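Local atomic coordinates of motility-associated killing factor MakB (Vibrio cholerae serotype O1, PDB entry 6W1W), a protein that probably serves as one component of a three-part cytotoxin of Vibrio cholerae that resembles the alpha-pore-forming toxins. Residues S195-S200 with K341-N346; T17-D22 with D277-A282. All coordinates share one frame; numbering follows the deposited sequence.

In the fold
Followed from the N terminus, the chain supplies T17-D22 in helix 9-35, S195-S200 in strand 193-203, D277-A282 early in helix 276-302 and K341-N346 near the C terminus. Interaction 2 closes a loop of 254 mostly helical residues, which includes the C90-C106 disulfide. Interaction 1 closes one of 140 residues when the chain returns as strand 338-346. The segments alternate, so the two closures cross: S195-S200 lies within the loop of interaction 2, whereas K341-N346 lies beyond it. Their centres are 28 Å apart and their nearest atoms about 11 Å. Interaction 2 joins two helices; interaction 1 joins central strands of the four-stranded sheet.

Interaction 1 (S195-S200 with K341-N346); sequences SMVTIS and KPVLVN
Residues S195-S200 and K341-N346 meet edge to edge as neighbouring parallel strands at the middle of a mixed four-stranded sheet, with 209-220 flanking the first and 351-354 the second. Their axes approach to 4.6 Å at an angle of 19°, and the register pairs V197 with V343, T198 with L344, I199 with V345 and S200 with N346. The bonding alternates as parallel pairing requires. M196 O accepts from V343 N at 3.2 Å; T198 then uses both backbone groups, its O taking V345 N at 2.6 Å and its N giving a weak, bent bond to V343 O (3.1 Å, 131° at the hydrogen). S200 N to V345 O, 3.1 Å, completes the set. The backbones of V197 and I199 instead pair with G216 and F214 of strand 209-220.

On the face carrying V197, I199, V343 and V345, V197 holds CG1 trans to its nitrogen (chi1 -179°), which sends that methyl forward along the strand to V345 CG2 at 3.8 Å. In helix 225-230, I229 packs on V197 and V343, and A225 on V343. On the other face, L344 leans across T198 until its CD1 reaches S200 CB at 3.7 Å. Chemistry therefore divides the pair: a buried aliphatic face, covered by that helix around V197 and V343, a partly exposed face mixing leucine with threonine, serine and asparagine, and backbone bonds fixing register between them.

Interaction 2 (T17-D22 with D277-A282); sequences TDVYTD and DDSLPA
V19 of helix 9-35 and S279 of helix 276-302 form the centre of this small, buried helix-helix contact, their CA atoms 5.5 Å apart. One branch of the valine does the touching. With chi1 at -59°, CG1 lies trans to the carbonyl carbon and reaches across to the serine, 3.5 Å from S279 O and 3.6 Å from S279 CB. The same methyl meets L280 CD2 at 4.1 Å. The first bond of the leucine side chain is not aimed at helix 9-35, but CD2 bends back toward the valine; elsewhere the side chain touches Q125 of helix 100-151.

The local helix axes come to 8.8 Å of each other and run at 139°, a steeply inclined antiparallel crossing within the long helical assembly of this toxin, which resembles alpha-pore-forming toxins. Helix 276-302 is kinked here because the nitrogen of P281 cannot donate to the preceding turn. Away from this contact, helix 9-35 also touches helices 183-187 and 316-333.

S279 provides the polar half of the contact. D18 contributes little to it, with its CB 4.2 Å from S279 CB at the exposed margin. A chi1 of 60° sets the serine OG between its backbone nitrogen and carbonyl carbon, where S279 OG lies 3.3 Å from D22 OD1 and also within reach of K275 O, just ahead of its own segment; the two acceptors compete for its single proton, and either bond is weak. The D22 carboxylate, one turn beyond D18, approaches the serine through OD1, and D22 OD1 also lies 3.7 Å from S279 CB.

Interaction 1 (S195-S200 with K341-N346)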
loop_
_atom_site.group_PDB
_atom_site.type_symbol
_atom_site.label_atom_id
_atom_site.label_comp_id
_atom_site.label_asym_id
_atom_site.label_seq_id
_atom_site.Cartn_x
_atom_site.Cartn_y
_atom_site.Cartn_z
ATOM N N SER A 195 8.646 -9.523 -4.014
ATOM C CA SER A 195 8.930 -10.051 -5.341
ATOM C C SER A 195 7.783 -9.706 -6.277
ATOM O O SER A 195 6.613 -9.765 -5.885
ATOM C CB SER A 195 9.133 -11.572 -5.306
ATOM O OG SER A 195 9.772 -11.992 -4.109
ATOM N N MET A 196 8.117 -9.357 -7.518
ATOM C CA MET A 196 7.121 -8.935 -8.497
ATOM C C MET A 196 6.592 -10.151 -9.249
ATOM O O MET A 196 7.362 -10.879 -9.886
ATOM C CB MET A 196 7.713 -7.911 -9.468
ATOM C CG MET A 196 8.078 -6.574 -8.831
ATOM S SD MET A 196 6.736 -5.833 -7.868
ATOM C CE MET A 196 5.475 -5.618 -9.123
ATOM N N VAL A 197 5.283 -10.362 -9.183
ATOM C CA VAL A 197 4.638 -11.497 -9.832
ATOM C C VAL A 197 3.903 -10.964 -11.057
ATOM O O VAL A 197 2.825 -10.373 -10.947
ATOM C CB VAL A 197 3.692 -12.232 -8.880
ATOM C CG1 VAL A 197 3.062 -13.422 -9.580
ATOM C CG2 VAL A 197 4.433 -12.659 -7.640
ATOM N N THR A 198 4.492 -11.177 -12.228
ATOM C CA THR A 198 3.830 -10.879 -13.489
ATOM C C THR A 198 2.912 -12.037 -13.868
ATOM O O THR A 198 3.358 -13.186 -13.953
ATOM C CB THR A 198 4.864 -10.647 -14.585
ATOM O OG1 THR A 198 5.825 -9.683 -14.141
ATOM C CG2 THR A 198 4.187 -10.159 -15.855
ATOM N N ILE A 199 1.635 -11.740 -14.082
ATOM C CA ILE A 199 0.682 -12.681 -14.666
ATOM C C ILE A 199 0.393 -12.210 -16.084
ATOM O O ILE A 199 -0.053 -11.073 -16.287
ATOM C CB ILE A 199 -0.616 -12.769 -13.851
ATOM C CG1 ILE A 199 -0.319 -12.970 -12.368
ATOM C CG2 ILE A 199 -1.502 -13.887 -14.376
ATOM C CD1 ILE A 199 -1.566 -12.954 -11.508
ATOM N N SER A 200 0.631 -13.078 -17.064
ATOM C CA SER A 200 0.534 -12.698 -18.470
ATOM C C SER A 200 -0.575 -13.500 -19.135
ATOM O O SER A 200 -0.433 -14.708 -19.354
ATOM C CB SER A 200 1.866 -12.905 -19.193
ATOM O OG SER A 200 1.889 -14.131 -19.898
ATOM N N LYS A 341 13.470 -12.599 -6.381
ATOM C CA LYS A 341 13.484 -12.831 -7.818
ATOM C C LYS A 341 12.056 -12.803 -8.352
ATOM O O LYS A 341 11.169 -13.443 -7.770
ATOM C CB LYS A 341 14.154 -14.163 -8.142
ATOM C CG LYS A 341 15.556 -14.307 -7.564
ATOM C CD LYS A 341 16.337 -15.401 -8.274
ATOM C CE LYS A 341 17.758 -15.511 -7.745
ATOM N NZ LYS A 341 18.574 -16.467 -8.552
ATOM N N PRO A 342 11.785 -12.069 -9.427
ATOM C CA PRO A 342 10.424 -12.028 -9.969
ATOM C C PRO A 342 10.052 -13.352 -10.610
ATOM O O PRO A 342 10.905 -14.123 -11.050
ATOM C CB PRO A 342 10.491 -10.910 -11.010
ATOM C CG PRO A 342 11.925 -10.908 -11.440
ATOM C CD PRO A 342 12.715 -11.233 -10.203
ATOM N N VAL A 343 8.749 -13.610 -10.660
ATOM C CA VAL A 343 8.215 -14.844 -11.225
ATOM C C VAL A 343 7.088 -14.488 -12.187
ATOM O O VAL A 343 6.213 -13.683 -11.852
ATOM C CB VAL A 343 7.732 -15.811 -10.123
ATOM C CG1 VAL A 343 7.597 -15.087 -8.793
ATOM C CG2 VAL A 343 6.417 -16.468 -10.511
ATOM N N LEU A 344 7.123 -15.073 -13.386
ATOM C CA LEU A 344 6.109 -14.847 -14.409
ATOM C C LEU A 344 5.149 -16.033 -14.442
ATOM O O LEU A 344 5.562 -17.163 -14.727
ATOM C CB LEU A 344 6.761 -14.636 -15.777
ATOM C CG LEU A 344 5.889 -14.812 -17.026
ATOM C CD1 LEU A 344 4.717 -13.840 -17.044
ATOM C CD2 LEU A 344 6.721 -14.659 -18.288
ATOM N N VAL A 345 3.873 -15.770 -14.171
ATOM C CA VAL A 345 2.815 -16.771 -14.257
ATOM C C VAL A 345 2.193 -16.644 -15.646
ATOM O O VAL A 345 1.288 -15.837 -15.868
ATOM C CB VAL A 345 1.772 -16.594 -13.149
ATOM C CG1 VAL A 345 0.765 -17.728 -13.183
ATOM C CG2 VAL A 345 2.441 -16.511 -11.791
ATOM N N ASN A 346 2.666 -17.459 -16.585
ATOM C CA ASN A 346 2.221 -17.411 -17.977
ATOM C C ASN A 346 1.008 -18.328 -18.146
ATOM O O ASN A 346 1.149 -19.554 -18.158
ATOM C CB ASN A 346 3.369 -17.824 -18.897
ATOM C CG ASN A 346 3.060 -17.617 -20.372
ATOM O OD1 ASN A 346 1.905 -17.658 -20.797
ATOM N ND2 ASN A 346 4.109 -17.404 -21.166
#

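Interaction 2 (T17-D22 with D277-A282)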
loop_
_atom_site.group_PDB
_atom_site.type_symbol
_atom_site.label_atom_id
_atom_site.label_comp_id
_atom_site.label_asym_id
_atom_site.label_seq_id
_atom_site.Cartn_x
_atom_site.Cartn_y
_atom_site.Cartn_z
ATOM N N THR A 17 2.407 0.445 12.176
ATOM C CA THR A 17 2.283 -0.657 11.229
ATOM C C THR A 17 1.093 -0.454 10.298
ATOM O O THR A 17 1.183 -0.737 9.098
ATOM C CB THR A 17 2.169 -1.983 11.986
ATOM O OG1 THR A 17 3.443 -2.314 12.554
ATOM C CG2 THR A 17 1.718 -3.108 11.060
ATOM N N ASP A 18 -0.020 0.062 10.828
ATOM C CA ASP A 18 -1.214 0.229 10.006
ATOM C C ASP A 18 -1.010 1.264 8.907
ATOM O O ASP A 18 -1.546 1.100 7.806
ATOM C CB ASP A 18 -2.412 0.600 10.881
ATOM C CG ASP A 18 -3.138 -0.619 11.423
ATOM O OD1 ASP A 18 -2.605 -1.740 11.278
ATOM O OD2 ASP A 18 -4.243 -0.460 11.980
ATOM N N VAL A 19 -0.245 2.326 9.171
ATOM C CA VAL A 19 0.060 3.276 8.104
ATOM C C VAL A 19 1.151 2.748 7.185
ATOM O O VAL A 19 1.232 3.171 6.024
ATOM C CB VAL A 19 0.455 4.652 8.667
ATOM C CG1 VAL A 19 -0.673 5.229 9.514
ATOM C CG2 VAL A 19 1.741 4.560 9.471
ATOM N N TYR A 20 1.992 1.833 7.673
ATOM C CA TYR A 20 2.956 1.161 6.809
ATOM C C TYR A 20 2.259 0.148 5.910
ATOM O O TYR A 20 2.523 0.086 4.703
ATOM C CB TYR A 20 4.033 0.490 7.664
ATOM C CG TYR A 20 5.083 -0.294 6.900
ATOM C CD1 TYR A 20 5.711 0.238 5.782
ATOM C CD2 TYR A 20 5.472 -1.558 7.328
ATOM C CE1 TYR A 20 6.684 -0.480 5.097
ATOM C CE2 TYR A 20 6.440 -2.280 6.653
ATOM C CZ TYR A 20 7.044 -1.741 5.540
ATOM O OH TYR A 20 8.009 -2.468 4.873
ATOM N N THR A 21 1.358 -0.654 6.486
ATOM C CA THR A 21 0.569 -1.595 5.695
ATOM C C THR A 21 -0.214 -0.872 4.606
ATOM O O THR A 21 -0.184 -1.267 3.434
ATOM C CB THR A 21 -0.378 -2.380 6.607
ATOM O OG1 THR A 21 0.377 -3.308 7.398
ATOM C CG2 THR A 21 -1.430 -3.132 5.788
ATOM N N ASP A 22 -0.912 0.206 4.974
ATOM C CA ASP A 22 -1.666 0.980 3.995
ATOM C C ASP A 22 -0.769 1.737 3.028
ATOM O O ASP A 22 -1.259 2.216 2.001
ATOM C CB ASP A 22 -2.607 1.954 4.704
ATOM C CG ASP A 22 -3.771 1.249 5.364
ATOM O OD1 ASP A 22 -3.982 1.440 6.582
ATOM O OD2 ASP A 22 -4.463 0.481 4.663
ATOM N N ASP A 277 -7.671 6.742 5.380
ATOM C CA ASP A 277 -8.564 7.693 6.034
ATOM C C ASP A 277 -8.936 7.288 7.457
ATOM O O ASP A 277 -9.734 7.988 8.089
ATOM C CB ASP A 277 -9.828 7.879 5.191
ATOM C CG ASP A 277 -9.549 8.581 3.875
ATOM O OD1 ASP A 277 -8.361 8.799 3.557
ATOM O OD2 ASP A 277 -10.519 8.922 3.162
ATOM N N ASP A 278 -8.387 6.185 7.966
ATOM C CA ASP A 278 -8.518 5.794 9.364
ATOM C C ASP A 278 -7.185 5.665 10.084
ATOM O O ASP A 278 -7.134 5.891 11.295
ATOM C CB ASP A 278 -9.274 4.460 9.484
ATOM C CG ASP A 278 -10.714 4.560 9.021
ATOM O OD1 ASP A 278 -11.435 5.469 9.488
ATOM O OD2 ASP A 278 -11.122 3.723 8.187
ATOM N N SER A 279 -6.109 5.322 9.373
ATOM C CA SER A 279 -4.798 5.103 9.977
ATOM C C SER A 279 -3.995 6.393 10.113
ATOM O O SER A 279 -3.397 6.648 11.164
ATOM C CB SER A 279 -4.012 4.075 9.160
ATOM O OG SER A 279 -3.824 4.516 7.825
ATOM N N LEU A 280 -3.952 7.209 9.058
ATOM C CA LEU A 280 -3.252 8.489 9.152
ATOM C C LEU A 280 -3.878 9.433 10.172
ATOM O O LEU A 280 -3.128 10.023 10.968
ATOM C CB LEU A 280 -3.159 9.148 7.772
ATOM C CG LEU A 280 -1.868 8.868 6.992
ATOM C CD1 LEU A 280 -1.749 9.762 5.766
ATOM C CD2 LEU A 280 -0.652 9.029 7.889
ATOM N N PRO A 281 -5.202 9.636 10.213
ATOM C CA PRO A 281 -5.758 10.475 11.288
ATOM C C PRO A 281 -5.481 9.929 12.676
ATOM O O PRO A 281 -5.287 10.715 13.614
ATOM C CB PRO A 281 -7.262 10.501 10.979
ATOM C CG PRO A 281 -7.497 9.324 10.099
ATOM C CD PRO A 281 -6.252 9.195 9.279
ATOM N N ALA A 282 -5.455 8.606 12.843
ATOM C CA ALA A 282 -5.063 8.046 14.132
ATOM C C ALA A 282 -3.596 8.325 14.432
ATOM O O ALA A 282 -3.220 8.470 15.601
ATOM C CB ALA A 282 -5.347 6.547 14.162
#